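Local coordinates for glucose-binding protein (Thermus thermophilus HB27, PDB 2B3F) that binds glucose and galactose and is probably the sugar-capturing component of a binding-protein-dependent transport system, at residues A[148-151]-A[152-155]; A[206-209]-A[210-214]; A[228-231]-A[232-235]. All coordinates share one frame; numbering follows the deposited sequence.

Contact 1. Residues A[148-151]-A[152-155]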
loop_
_atom_site.group_PDB
_atom_site.type_symbol
_atom_site.label_atom_id
_atom_site.label_comp_id
_atom_site.label_asym_id
_atom_site.label_seq_id
_atom_site.Cartn_x
_atom_site.Cartn_y
_atom_site.Cartn_z
ATOM N N THR A 148 5.689 1.006 -26.313
ATOM C CA THR A 148 5.248 -0.387 -26.318
ATOM C C THR A 148 3.723 -0.508 -26.341
ATOM O O THR A 148 3.168 -1.339 -27.049
ATOM C CB THR A 148 5.849 -1.172 -25.119
ATOM O OG1 THR A 148 7.273 -1.263 -25.281
ATOM C CG2 THR A 148 5.256 -2.575 -25.019
ATOM N N CYS A 149 3.039 0.320 -25.563
ATOM C CA CYS A 149 1.581 0.297 -25.567
ATOM C C CYS A 149 0.997 0.666 -26.942
ATOM O O CYS A 149 -0.012 0.108 -27.354
ATOM C CB CYS A 149 1.025 1.236 -24.481
ATOM S SG CYS A 149 1.163 0.546 -22.816
ATOM N N GLN A 150 1.634 1.611 -27.631
ATOM C CA GLN A 150 1.213 1.987 -28.993
ATOM C C GLN A 150 1.379 0.795 -29.956
ATOM O O GLN A 150 0.449 0.418 -30.677
ATOM C CB GLN A 150 2.008 3.196 -29.475
ATOM C CG GLN A 150 1.441 3.859 -30.734
ATOM C CD GLN A 150 0.156 4.635 -30.459
ATOM O OE1 GLN A 150 -0.891 4.049 -30.148
ATOM N NE2 GLN A 150 0.227 5.964 -30.585
ATOM N N THR A 151 2.556 0.179 -29.921
ATOM C CA THR A 151 2.796 -1.086 -30.628
ATOM C C THR A 151 1.702 -2.115 -30.337
ATOM O O THR A 151 1.208 -2.780 -31.252
ATOM C CB THR A 151 4.168 -1.681 -30.247
ATOM O OG1 THR A 151 5.199 -0.761 -30.603
ATOM C CG2 THR A 151 4.424 -3.009 -30.957
ATOM N N LEU A 152 1.316 -2.248 -29.061
ATOM C CA LEU A 152 0.330 -3.255 -28.669
ATOM C C LEU A 152 -1.063 -2.909 -29.180
ATOM O O LEU A 152 -1.823 -3.804 -29.559
ATOM C CB LEU A 152 0.309 -3.447 -27.138
ATOM C CG LEU A 152 1.520 -4.165 -26.550
ATOM C CD1 LEU A 152 1.615 -3.928 -25.034
ATOM C CD2 LEU A 152 1.459 -5.662 -26.861
ATOM N N LYS A 153 -1.399 -1.622 -29.182
ATOM C CA LYS A 153 -2.665 -1.180 -29.764
ATOM C C LYS A 153 -2.726 -1.516 -31.261
ATOM O O LYS A 153 -3.742 -2.019 -31.744
ATOM C CB LYS A 153 -2.884 0.313 -29.544
ATOM C CG LYS A 153 -3.389 0.650 -28.147
ATOM C CD LYS A 153 -3.428 2.141 -27.957
ATOM C CE LYS A 153 -3.755 2.528 -26.531
ATOM N NZ LYS A 153 -3.782 4.006 -26.410
ATOM N N GLN A 154 -1.621 -1.266 -31.956
ATOM C CA GLN A 154 -1.481 -1.642 -33.378
ATOM C C GLN A 154 -1.667 -3.150 -33.591
ATOM O O GLN A 154 -2.321 -3.577 -34.551
ATOM C CB GLN A 154 -0.128 -1.157 -33.923
ATOM C CG GLN A 154 -0.081 0.377 -34.061
ATOM C CD GLN A 154 1.325 0.962 -34.147
ATOM O OE1 GLN A 154 2.332 0.237 -34.160
ATOM N NE2 GLN A 154 1.398 2.290 -34.212
ATOM N N LYS A 155 -1.131 -3.947 -32.669
ATOM C CA LYS A 155 -1.289 -5.405 -32.702
ATOM C C LYS A 155 -2.673 -5.896 -32.252
ATOM O O LYS A 155 -2.927 -7.097 -32.271
ATOM C CB LYS A 155 -0.181 -6.078 -31.881
ATOM C CG LYS A 155 1.200 -5.799 -32.438
ATOM C CD LYS A 155 2.288 -6.506 -31.687
ATOM C CE LYS A 155 3.610 -6.341 -32.408
ATOM N NZ LYS A 155 4.618 -7.333 -31.978
HETATM O O HOH W 1 -1.101 4.433 -27.340
#
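Gln150 sends its CG anti to the backbone N (chi1 -167°) and then folds at chi2, whereas Lys153, three residues on, keeps its chain extended beyond CG. The two side chains therefore slant across one another, with Gln150 OE1 3.9 Å from Lys153 CD. Their polar ends are joined through a water: it accepts a hydrogen bond from Lys153 NZ at 2.9 Å and gives a weak one to Gln150 OE1 at 2.8 Å. The ammonium group has a protein partner as well, the backbone O of Asp213, which helps fix the end of this long chain.

Gln154, one turn on, comes to another flank of the Gln150 side chain, its NE2 3.8 Å from Gln150 CG. The amide planes are nearly parallel, 12° apart, though the side chains run at a slant to each other and what touches is a nitrogen against a methylene. The backbones of the same pair are joined as well, Gln154 N donating to Gln150 O at 3.0 Å in a nearly straight bond (169° at the hydrogen).

This is the closing turn of helix 142-154, in the lobe of the binding-protein fold that carries the four-stranded sheet, with successive i to i+4 backbone bonds continuing as far as Lys155, already in the loop. Thr151 and Lys155 run side by side: the methyl CG2 of Thr151 lies 3.7 Å from Lys155 CE, while Thr151 OG1 turns back to bond Ala147 O. Beyond that methyl, Lys155 NZ bonds the backbone O of Trp134. On the flank turned to strand 238-240, the buried Leu152 puts CD1 3.9 Å from Thr148 CG2, both side chains pointing the same way. Phe238 of that strand meets both, and Trp134 and Ala237 also pack against Leu152.

Contact 2. Residues A[206-209]-A[210-214]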
loop_
_atom_site.group_PDB
_atom_site.type_symbol
_atom_site.label_atom_id
_atom_site.label_comp_id
_atom_site.label_asym_id
_atom_site.label_seq_id
_atom_site.Cartn_x
_atom_site.Cartn_y
_atom_site.Cartn_z
ATOM N N GLU A 206 1.253 15.413 -16.615
ATOM C CA GLU A 206 1.398 15.278 -18.077
ATOM C C GLU A 206 1.717 13.848 -18.465
ATOM O O GLU A 206 1.065 13.271 -19.351
ATOM C CB GLU A 206 2.519 16.188 -18.607
ATOM C CG GLU A 206 2.583 16.398 -20.139
ATOM C CD GLU A 206 3.160 15.231 -21.009
ATOM O OE1 GLU A 206 4.155 14.546 -20.618
ATOM O OE2 GLU A 206 2.612 15.039 -22.139
ATOM N N VAL A 207 2.730 13.273 -17.816
ATOM C CA VAL A 207 3.101 11.907 -18.117
ATOM C C VAL A 207 1.934 10.989 -17.730
ATOM O O VAL A 207 1.559 10.109 -18.477
ATOM C CB VAL A 207 4.404 11.485 -17.417
ATOM C CG1 VAL A 207 4.706 10.005 -17.695
ATOM C CG2 VAL A 207 5.568 12.396 -17.858
ATOM N N PHE A 208 1.346 11.219 -16.560
ATOM C CA PHE A 208 0.207 10.407 -16.084
ATOM C C PHE A 208 -0.953 10.354 -17.098
ATOM O O PHE A 208 -1.504 9.289 -17.381
ATOM C CB PHE A 208 -0.267 10.953 -14.731
ATOM C CG PHE A 208 -1.426 10.210 -14.141
ATOM C CD1 PHE A 208 -1.290 8.892 -13.747
ATOM C CD2 PHE A 208 -2.643 10.839 -13.940
ATOM C CE1 PHE A 208 -2.359 8.207 -13.197
ATOM C CE2 PHE A 208 -3.710 10.163 -13.388
ATOM C CZ PHE A 208 -3.573 8.841 -13.017
ATOM N N GLY A 209 -1.309 11.505 -17.655
ATOM C CA GLY A 209 -2.391 11.553 -18.662
ATOM C C GLY A 209 -2.128 10.713 -19.904
ATOM O O GLY A 209 -3.035 10.069 -20.443
ATOM N N ARG A 210 -0.885 10.705 -20.364
ATOM C CA ARG A 210 -0.524 9.874 -21.502
ATOM C C ARG A 210 -0.678 8.406 -21.144
ATOM O O ARG A 210 -1.198 7.608 -21.923
ATOM C CB ARG A 210 0.901 10.147 -21.949
ATOM C CG ARG A 210 1.125 11.543 -22.477
ATOM C CD ARG A 210 2.561 11.642 -22.942
ATOM N NE ARG A 210 2.882 12.880 -23.641
ATOM C CZ ARG A 210 2.704 13.072 -24.949
ATOM N NH1 ARG A 210 2.208 12.117 -25.739
ATOM N NH2 ARG A 210 3.043 14.234 -25.475
ATOM N N VAL A 211 -0.218 8.044 -19.940
ATOM C CA VAL A 211 -0.301 6.674 -19.475
ATOM C C VAL A 211 -1.780 6.253 -19.349
ATOM O O VAL A 211 -2.164 5.144 -19.712
ATOM C CB VAL A 211 0.463 6.524 -18.131
ATOM C CG1 VAL A 211 0.226 5.155 -17.511
ATOM C CG2 VAL A 211 1.955 6.796 -18.344
ATOM N N LEU A 212 -2.606 7.161 -18.856
ATOM C CA LEU A 212 -4.044 6.910 -18.687
ATOM C C LEU A 212 -4.710 6.552 -20.031
ATOM O O LEU A 212 -5.654 5.755 -20.085
ATOM C CB LEU A 212 -4.703 8.171 -18.111
ATOM C CG LEU A 212 -5.722 8.117 -16.992
ATOM C CD1 LEU A 212 -5.321 7.157 -15.868
ATOM C CD2 LEU A 212 -5.961 9.537 -16.481
ATOM N N ASP A 213 -4.209 7.155 -21.111
ATOM C CA ASP A 213 -4.747 6.861 -22.452
ATOM C C ASP A 213 -4.439 5.441 -22.933
ATOM O O ASP A 213 -4.945 5.044 -23.982
ATOM C CB ASP A 213 -4.268 7.889 -23.496
ATOM C CG ASP A 213 -5.027 9.200 -23.431
ATOM O OD1 ASP A 213 -6.076 9.274 -22.746
ATOM O OD2 ASP A 213 -4.572 10.184 -24.083
ATOM N N CYS A 214 -3.644 4.672 -22.178
ATOM C CA CYS A 214 -3.399 3.251 -22.472
ATOM C C CYS A 214 -4.295 2.281 -21.699
ATOM O O CYS A 214 -4.192 1.055 -21.876
ATOM C CB CYS A 214 -1.945 2.910 -22.170
ATOM S SG CYS A 214 -0.754 3.979 -23.017
HETATM O O HOH W 2 -5.330 11.573 -20.542
#
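Phe208 and Leu212, a turn apart on helix 199-212, make the close-packed part of this contact. Leu212 sets both methyls on the same side of the ring plane, near the far end of the ring: CD1 lies 3.7 Å from Phe208 CZ, and CD2 lies 3.9 Å from Phe208 CE2. The chi1 of Leu212 is well off a staggered value (-136°), and with it both methyls reach the ring, the two side chains meeting at a slant. Helix 354-370 presses on the same pair, with Met364 on Phe208 and both Phe367 and Leu368 on Leu212, while Trp173 meets the Phe208 ring edge-to-face. Val207 and Val211, also buried, stand slightly further apart, 4.3 Å between Val207 CG1 and Val211 CG2, with Trp142 against both.

The outward side is polar and looser. Glu206 bends at chi2 and brings OE2 to 2.6 Å from Arg210 NE, a short salt bridge that uses the syn lone pair of the carboxylate. It is far from straight, 137° at the hydrogen, and OE2 comes to the guanidinium edge from somewhat off its plane. Carboxylate and guanidinium planes are turned 64° apart, so the two groups do not pair in the flat two-pronged manner. The backbone bond between the same residues, Arg210 N to Glu206 O, is stretched and weak.

Further along, Gly209 O takes two hydrogen bonds, from Asp213 N at 3.2 Å and from a water at 2.7 Å that also donates to Asp213 OD1. Cys214 N then turns back to Val211 O, 2.9 Å away. An i to i+4 salt bridge on the exposed flank and an apolar stripe facing neighbouring helices mark this as an amphipathic helix, seen here in its last turns.

Contact 3. Residues A[228-231]-A[232-235]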
loop_
_atom_site.group_PDB
_atom_site.type_symbol
_atom_site.label_atom_id
_atom_site.label_comp_id
_atom_site.label_asym_id
_atom_site.label_seq_id
_atom_site.Cartn_x
_atom_site.Cartn_y
_atom_site.Cartn_z
ATOM N N VAL A 228 -6.060 -6.730 -11.972
ATOM C CA VAL A 228 -5.047 -7.768 -12.093
ATOM C C VAL A 228 -5.536 -8.880 -13.017
ATOM O O VAL A 228 -4.773 -9.362 -13.858
ATOM C CB VAL A 228 -4.626 -8.358 -10.700
ATOM C CG1 VAL A 228 -3.672 -9.551 -10.882
ATOM C CG2 VAL A 228 -3.957 -7.263 -9.866
ATOM N N ASP A 229 -6.794 -9.267 -12.841
ATOM C CA ASP A 229 -7.408 -10.313 -13.647
ATOM C C ASP A 229 -7.270 -10.004 -15.143
ATOM O O ASP A 229 -7.068 -10.917 -15.932
ATOM C CB ASP A 229 -8.894 -10.466 -13.306
ATOM C CG ASP A 229 -9.144 -11.177 -11.999
ATOM O OD1 ASP A 229 -8.195 -11.766 -11.404
ATOM O OD2 ASP A 229 -10.316 -11.164 -11.576
ATOM N N ARG A 230 -7.371 -8.734 -15.538
ATOM C CA ARG A 230 -7.227 -8.377 -16.957
ATOM C C ARG A 230 -5.877 -8.765 -17.502
ATOM O O ARG A 230 -5.766 -9.208 -18.645
ATOM C CB ARG A 230 -7.464 -6.871 -17.221
ATOM C CG ARG A 230 -8.911 -6.442 -17.040
ATOM C CD ARG A 230 -9.103 -4.962 -17.302
ATOM N NE ARG A 230 -8.823 -4.645 -18.693
ATOM C CZ ARG A 230 -9.698 -4.776 -19.681
ATOM N NH1 ARG A 230 -10.939 -5.187 -19.426
ATOM N NH2 ARG A 230 -9.323 -4.488 -20.918
ATOM N N VAL A 231 -4.833 -8.592 -16.701
ATOM C CA VAL A 231 -3.504 -9.004 -17.095
ATOM C C VAL A 231 -3.420 -10.542 -17.194
ATOM O O VAL A 231 -2.870 -11.080 -18.175
ATOM C CB VAL A 231 -2.424 -8.447 -16.130
ATOM C CG1 VAL A 231 -1.053 -8.952 -16.502
ATOM C CG2 VAL A 231 -2.441 -6.936 -16.151
ATOM N N VAL A 232 -3.955 -11.242 -16.197
ATOM C CA VAL A 232 -3.946 -12.717 -16.194
ATOM C C VAL A 232 -4.645 -13.257 -17.461
ATOM O O VAL A 232 -4.203 -14.239 -18.063
ATOM C CB VAL A 232 -4.570 -13.266 -14.905
ATOM C CG1 VAL A 232 -4.658 -14.815 -14.922
ATOM C CG2 VAL A 232 -3.721 -12.770 -13.687
ATOM N N GLN A 233 -5.699 -12.565 -17.865
ATOM C CA GLN A 233 -6.479 -12.885 -19.072
ATOM C C GLN A 233 -5.851 -12.439 -20.410
ATOM O O GLN A 233 -6.297 -12.861 -21.472
ATOM C CB GLN A 233 -7.846 -12.244 -18.937
ATOM C CG GLN A 233 -8.684 -12.860 -17.857
ATOM C CD GLN A 233 -9.768 -11.940 -17.350
ATOM O OE1 GLN A 233 -9.817 -10.767 -17.714
ATOM N NE2 GLN A 233 -10.640 -12.459 -16.491
ATOM N N GLY A 234 -4.816 -11.621 -20.384
ATOM C CA GLY A 234 -4.259 -11.084 -21.613
ATOM C C GLY A 234 -5.140 -10.033 -22.274
ATOM O O GLY A 234 -4.922 -9.699 -23.452
ATOM N N LYS A 235 -6.119 -9.511 -21.524
ATOM C CA LYS A 235 -6.882 -8.318 -21.935
ATOM C C LYS A 235 -6.141 -7.021 -21.627
ATOM O O LYS A 235 -6.612 -5.929 -21.958
ATOM C CB LYS A 235 -8.248 -8.292 -21.269
ATOM C CG LYS A 235 -9.128 -9.440 -21.699
ATOM C CD LYS A 235 -10.609 -9.181 -21.461
ATOM C CE LYS A 235 -11.096 -9.783 -20.166
ATOM N NZ LYS A 235 -12.573 -10.028 -20.170
#
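A Schellman motif ends helix 224-233 here, with Gly234 and Lys235 bonding back to Val231 and Arg230 of the last turn. Gly234 takes positive phi (72°), a conformation that favours glycine. Its N donates to Val231 O at 3.0 Å, arriving from above the carbonyl plane, and Lys235 N reaches Arg230 O at 2.9 Å in a weak, bent bond.

That turn carries Lys235 back beside Arg230. The arginine chain bends at chi3 (65°), which lays its guanidinium below Lys235: Lys235 CB sits over one face, 4.0 Å from Arg230 NH2 and displaced toward the rim, and the two side chains cross at about a right angle. The lysine end then leads away, leaving Lys235 NZ 5.2 Å from Arg230 NH1, a separation at which the like charges probably still repel mildly.

Gln233 instead runs extended back along the helix, its CG beside the backbone N (chi1 -68°). Its N donates to Asp229 O at 2.9 Å, and its CG lies 3.2 Å from the same Asp229 O, so the chain lies close over that carbonyl. The carboxylate of Asp229 looks elsewhere, with OD1 bonded to Tyr248 OH.

Toward helix 244-252, the buried Val228 and the partly exposed Val232 approach to 4.3 Å, CG1 to CG2. Val228 is about 10 Å, side chain to side chain, from the galactose-binding Glu13. Met249 of helix 244-252 packs on both valines, Asn239 of strand 238-240 touches Val228 and Val231, and Ala162 of strand 161-162 touches Val231 and Arg230.

How the contacts relate
From the N terminus the three contacts come in series, and none encloses or crosses another. Each is made within one continuous stretch at the end of a helix, so none closes a long loop. Contact 1 finishes helix 142-154, contact 2 helix 199-212, and contact 3 the next helix, 224-233. Contacts 1 and 2 meet directly: Cys149 CB, within helix 142-154, packs 3.6 Å from Cys214 SG, in the turn that follows helix 199-212. Contact 3 stays apart, its nearest atoms about 8 Å from contact 1 and 7 Å from contact 2. Strand 238-240 borders contacts 1 and 3, strand 161-162 contacts 2 and 3, so the four-stranded sheet links all three.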